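Local coordinates for protein endoglucanase (Clostridium thermocellum, PDB 2EJ1) that hydrolyses internal beta-1,4-glucosidic bonds of cellulose and probably also of xyloglucan, through a family 44 glycoside hydrolase module of a larger multidomain enzyme, at residues Gly44-Thr49 with Ile183-Ala188. The protein carries 1 engineered substitution. Numbering follows the deposited sequence.
Engineered in segment 183-188: Gln186 (natural residue Glu). With BGC (beta-D-glucopyranose), chain B; BGC (beta-D-glucopyranose), chain C; BGC (beta-D-glucopyranose), chain D.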
loop_
_atom_site.group_PDB
_atom_site.type_symbol
_atom_site.label_atom_id
_atom_site.label_comp_id
_atom_site.label_asym_id
_atom_site.label_seq_id
_atom_site.Cartn_x
_atom_site.Cartn_y
_atom_site.Cartn_z
ATOM N N GLY A 44 7.106 -6.680 -4.173
ATOM C CA GLY A 44 6.006 -7.155 -4.988
ATOM C C GLY A 44 6.001 -6.550 -6.370
ATOM O O GLY A 44 6.990 -5.963 -6.806
ATOM N N GLY A 45 4.882 -6.690 -7.066
ATOM C CA GLY A 45 4.802 -6.155 -8.406
ATOM C C GLY A 45 4.986 -7.258 -9.423
ATOM O O GLY A 45 5.273 -8.413 -9.074
ATOM N N ASN A 46 4.848 -6.897 -10.692
ATOM C CA ASN A 46 4.946 -7.860 -11.781
ATOM C C ASN A 46 6.130 -8.819 -11.744
ATOM O O ASN A 46 5.956 -10.022 -11.951
ATOM C CB ASN A 46 4.919 -7.124 -13.123
ATOM C CG ASN A 46 3.583 -6.454 -13.390
ATOM O OD1 ASN A 46 2.593 -6.742 -12.718
ATOM N ND2 ASN A 46 3.544 -5.567 -14.384
ATOM N N ARG A 47 7.326 -8.302 -11.484
ATOM C CA ARG A 47 8.522 -9.142 -11.455
ATOM C C ARG A 47 8.536 -10.242 -10.390
ATOM O O ARG A 47 9.277 -11.214 -10.522
ATOM C CB ARG A 47 9.775 -8.274 -11.282
ATOM C CG ARG A 47 10.409 -7.779 -12.588
ATOM C CD ARG A 47 11.193 -8.889 -13.292
ATOM N NE ARG A 47 11.909 -8.380 -14.461
ATOM C CZ ARG A 47 12.863 -9.039 -15.113
ATOM N NH1 ARG A 47 13.232 -10.251 -14.719
ATOM N NH2 ARG A 47 13.457 -8.482 -16.160
ATOM N N THR A 48 7.724 -10.106 -9.344
ATOM C CA THR A 48 7.727 -11.111 -8.282
ATOM C C THR A 48 6.935 -12.384 -8.567
ATOM O O THR A 48 7.131 -13.397 -7.902
ATOM C CB THR A 48 7.253 -10.513 -6.931
ATOM O OG1 THR A 48 5.874 -10.121 -7.018
ATOM C CG2 THR A 48 8.103 -9.300 -6.572
ATOM N N THR A 49 6.058 -12.351 -9.562
ATOM C CA THR A 49 5.262 -13.529 -9.885
ATOM C C THR A 49 6.114 -14.739 -10.274
ATOM O O THR A 49 5.879 -15.852 -9.798
ATOM C CB THR A 49 4.274 -13.215 -11.022
ATOM O OG1 THR A 49 3.356 -12.211 -10.575
ATOM C CG2 THR A 49 3.498 -14.454 -11.419
ATOM N N ILE A 183 -0.046 -13.302 -1.546
ATOM C CA ILE A 183 -0.365 -14.377 -2.473
ATOM C C ILE A 183 -0.161 -13.846 -3.890
ATOM O O ILE A 183 -1.112 -13.440 -4.557
ATOM C CB ILE A 183 -1.829 -14.850 -2.305
ATOM C CG1 ILE A 183 -2.080 -15.270 -0.855
ATOM C CG2 ILE A 183 -2.118 -16.015 -3.247
ATOM C CD1 ILE A 183 -1.208 -16.409 -0.378
ATOM N N ASP A 184 1.094 -13.837 -4.328
ATOM C CA ASP A 184 1.453 -13.359 -5.658
ATOM C C ASP A 184 1.078 -11.889 -5.884
ATOM O O ASP A 184 1.019 -11.096 -4.934
ATOM C CB ASP A 184 0.815 -14.267 -6.722
ATOM C CG ASP A 184 1.630 -14.333 -8.006
ATOM O OD1 ASP A 184 1.630 -13.345 -8.771
ATOM O OD2 ASP A 184 2.280 -15.376 -8.250
ATOM N N ASN A 185 0.828 -11.528 -7.139
ATOM C CA ASN A 185 0.509 -10.152 -7.509
ATOM C C ASN A 185 -0.494 -10.099 -8.663
ATOM O O ASN A 185 -0.307 -10.762 -9.680
ATOM C CB ASN A 185 1.801 -9.436 -7.936
ATOM C CG ASN A 185 1.576 -7.983 -8.333
ATOM O OD1 ASN A 185 1.278 -7.141 -7.495
ATOM N ND2 ASN A 185 1.725 -7.689 -9.623
ATOM N N GLN A 186 -1.553 -9.313 -8.483
ATOM C CA GLN A 186 -2.585 -9.104 -9.503
ATOM C C GLN A 186 -2.934 -10.343 -10.322
ATOM O O GLN A 186 -2.662 -10.406 -11.527
ATOM C CB GLN A 186 -2.144 -7.967 -10.432
ATOM C CG GLN A 186 -1.610 -6.762 -9.651
ATOM C CD GLN A 186 -1.383 -5.528 -10.501
ATOM O OE1 GLN A 186 -0.928 -5.609 -11.648
ATOM N NE2 GLN A 186 -1.684 -4.366 -9.932
ATOM N N PRO A 187 -3.579 -11.334 -9.683
ATOM C CA PRO A 187 -3.970 -12.578 -10.350
ATOM C C PRO A 187 -4.863 -12.405 -11.574
ATOM O O PRO A 187 -4.751 -13.168 -12.531
ATOM C CB PRO A 187 -4.650 -13.373 -9.232
ATOM C CG PRO A 187 -5.205 -12.296 -8.335
ATOM C CD PRO A 187 -4.055 -11.318 -8.288
ATOM N N ALA A 188 -5.738 -11.403 -11.557
ATOM C CA ALA A 188 -6.631 -11.192 -12.694
ATOM C C ALA A 188 -5.871 -10.710 -13.929
ATOM O O ALA A 188 -6.414 -10.704 -15.039
ATOM C CB ALA A 188 -7.727 -10.207 -12.326
HETATM C C2 BGC B . 2.225 -3.626 -11.089
HETATM C C3 BGC B . 3.638 -3.049 -11.194
HETATM C C4 BGC B . 3.701 -2.081 -12.377
HETATM C C5 BGC B . 2.623 -1.024 -12.194
HETATM C C6 BGC B . 2.650 -0.060 -13.380
HETATM C C1 BGC B . 1.230 -2.471 -10.966
HETATM O O1 BGC B . -0.101 -2.981 -10.855
HETATM O O2 BGC B . 2.116 -4.471 -9.940
HETATM O O3 BGC B . 4.581 -4.110 -11.372
HETATM O O4 BGC B . 4.971 -1.412 -12.435
HETATM O O5 BGC B . 1.330 -1.646 -12.134
HETATM O O6 BGC B . 2.300 -0.769 -14.573
HETATM C C2 BGC C . 6.737 -1.168 -14.063
HETATM C C3 BGC C . 7.658 -1.955 -14.998
HETATM C C4 BGC C . 8.438 -3.016 -14.223
HETATM C C5 BGC C . 7.542 -3.807 -13.282
HETATM C C6 BGC C . 8.407 -4.720 -12.413
HETATM C C1 BGC C . 5.878 -2.150 -13.265
HETATM O O2 BGC C . 5.884 -0.330 -14.845
HETATM O O3 BGC C . 8.580 -1.041 -15.602
HETATM O O4 BGC C . 9.032 -3.931 -15.155
HETATM O O5 BGC C . 6.739 -2.955 -12.449
HETATM O O6 BGC C . 7.569 -5.460 -11.521
HETATM C C2 BGC D . 11.058 -4.885 -16.030
HETATM C C3 BGC D . 12.575 -4.709 -16.098
HETATM C C4 BGC D . 12.920 -3.322 -16.650
HETATM C C5 BGC D . 12.141 -2.252 -15.901
HETATM C C6 BGC D . 12.424 -0.879 -16.516
HETATM C C1 BGC D . 10.448 -3.730 -15.233
HETATM O O2 BGC D . 10.739 -6.118 -15.379
HETATM O O3 BGC D . 13.118 -5.726 -16.944
HETATM O O4 BGC D . 14.313 -3.029 -16.464
HETATM O O5 BGC D . 10.729 -2.504 -15.924
HETATM O O6 BGC D . 11.990 -0.869 -17.878
HETATM O O HOH W 1 0.184 -7.600 -13.551
HETATM O O HOH W 2 2.206 -10.009 -11.556
#
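Thr49 donates a hydrogen bond from its hydroxyl to the carboxylate of Asp184: OG1 lies 2.7 Å from OD1, on the syn side of that oxygen and 19° out of the carboxylate plane. The anti side of the same OD1 takes the backbone N-H of Asn185, and Trp190 adds a bond from its indole, so three donors converge on one buried oxygen. OD2 is held by the backbone N-H groups of Ala111 and Ala112, which helps fix the rotation of the carboxylate. In Thr49, the first torsion puts OG1 beside the backbone N and turns CG2 against the acid, 3.5 Å from Asp184 OD2.

Asn185 reaches across next. Its CG stands anti to its own N (chi1 -180°), carrying the amide over Gly45, where ND2 comes to 3.3 Å of the carbonyl carbon. OD1 is held by Arg42, while ND2 gives a long bond of 3.3 Å to O2 of the chain B glucose. These loops follow strands 41-43 and 180-183 of the parallel TIM-like barrel and line the substrate cleft at the C-terminal ends of its strands. The Asn185-Gln186 pair probably corresponds to the Asn-Glu motif of related barrel glycosidases, in which the glutamate serves as acid/base; here the glutamate has been engineered to glutamine.

A water ties the loops together, donating to Thr49 OG1 and accepting from Asn185 ND2 at 3.1 Å. Asn46 turns its amide steeply from that of Asn185; Asp63 holds ND2 of Asn46, and the backbone N-H of Asn46 points almost straight at O3 of the chain B glucose (2.9 Å, 172°). Farther along the cleft, Arg47 grips the chain D glucose through NE to O2 and NH2 to O3, its NH1 paired with Asp69.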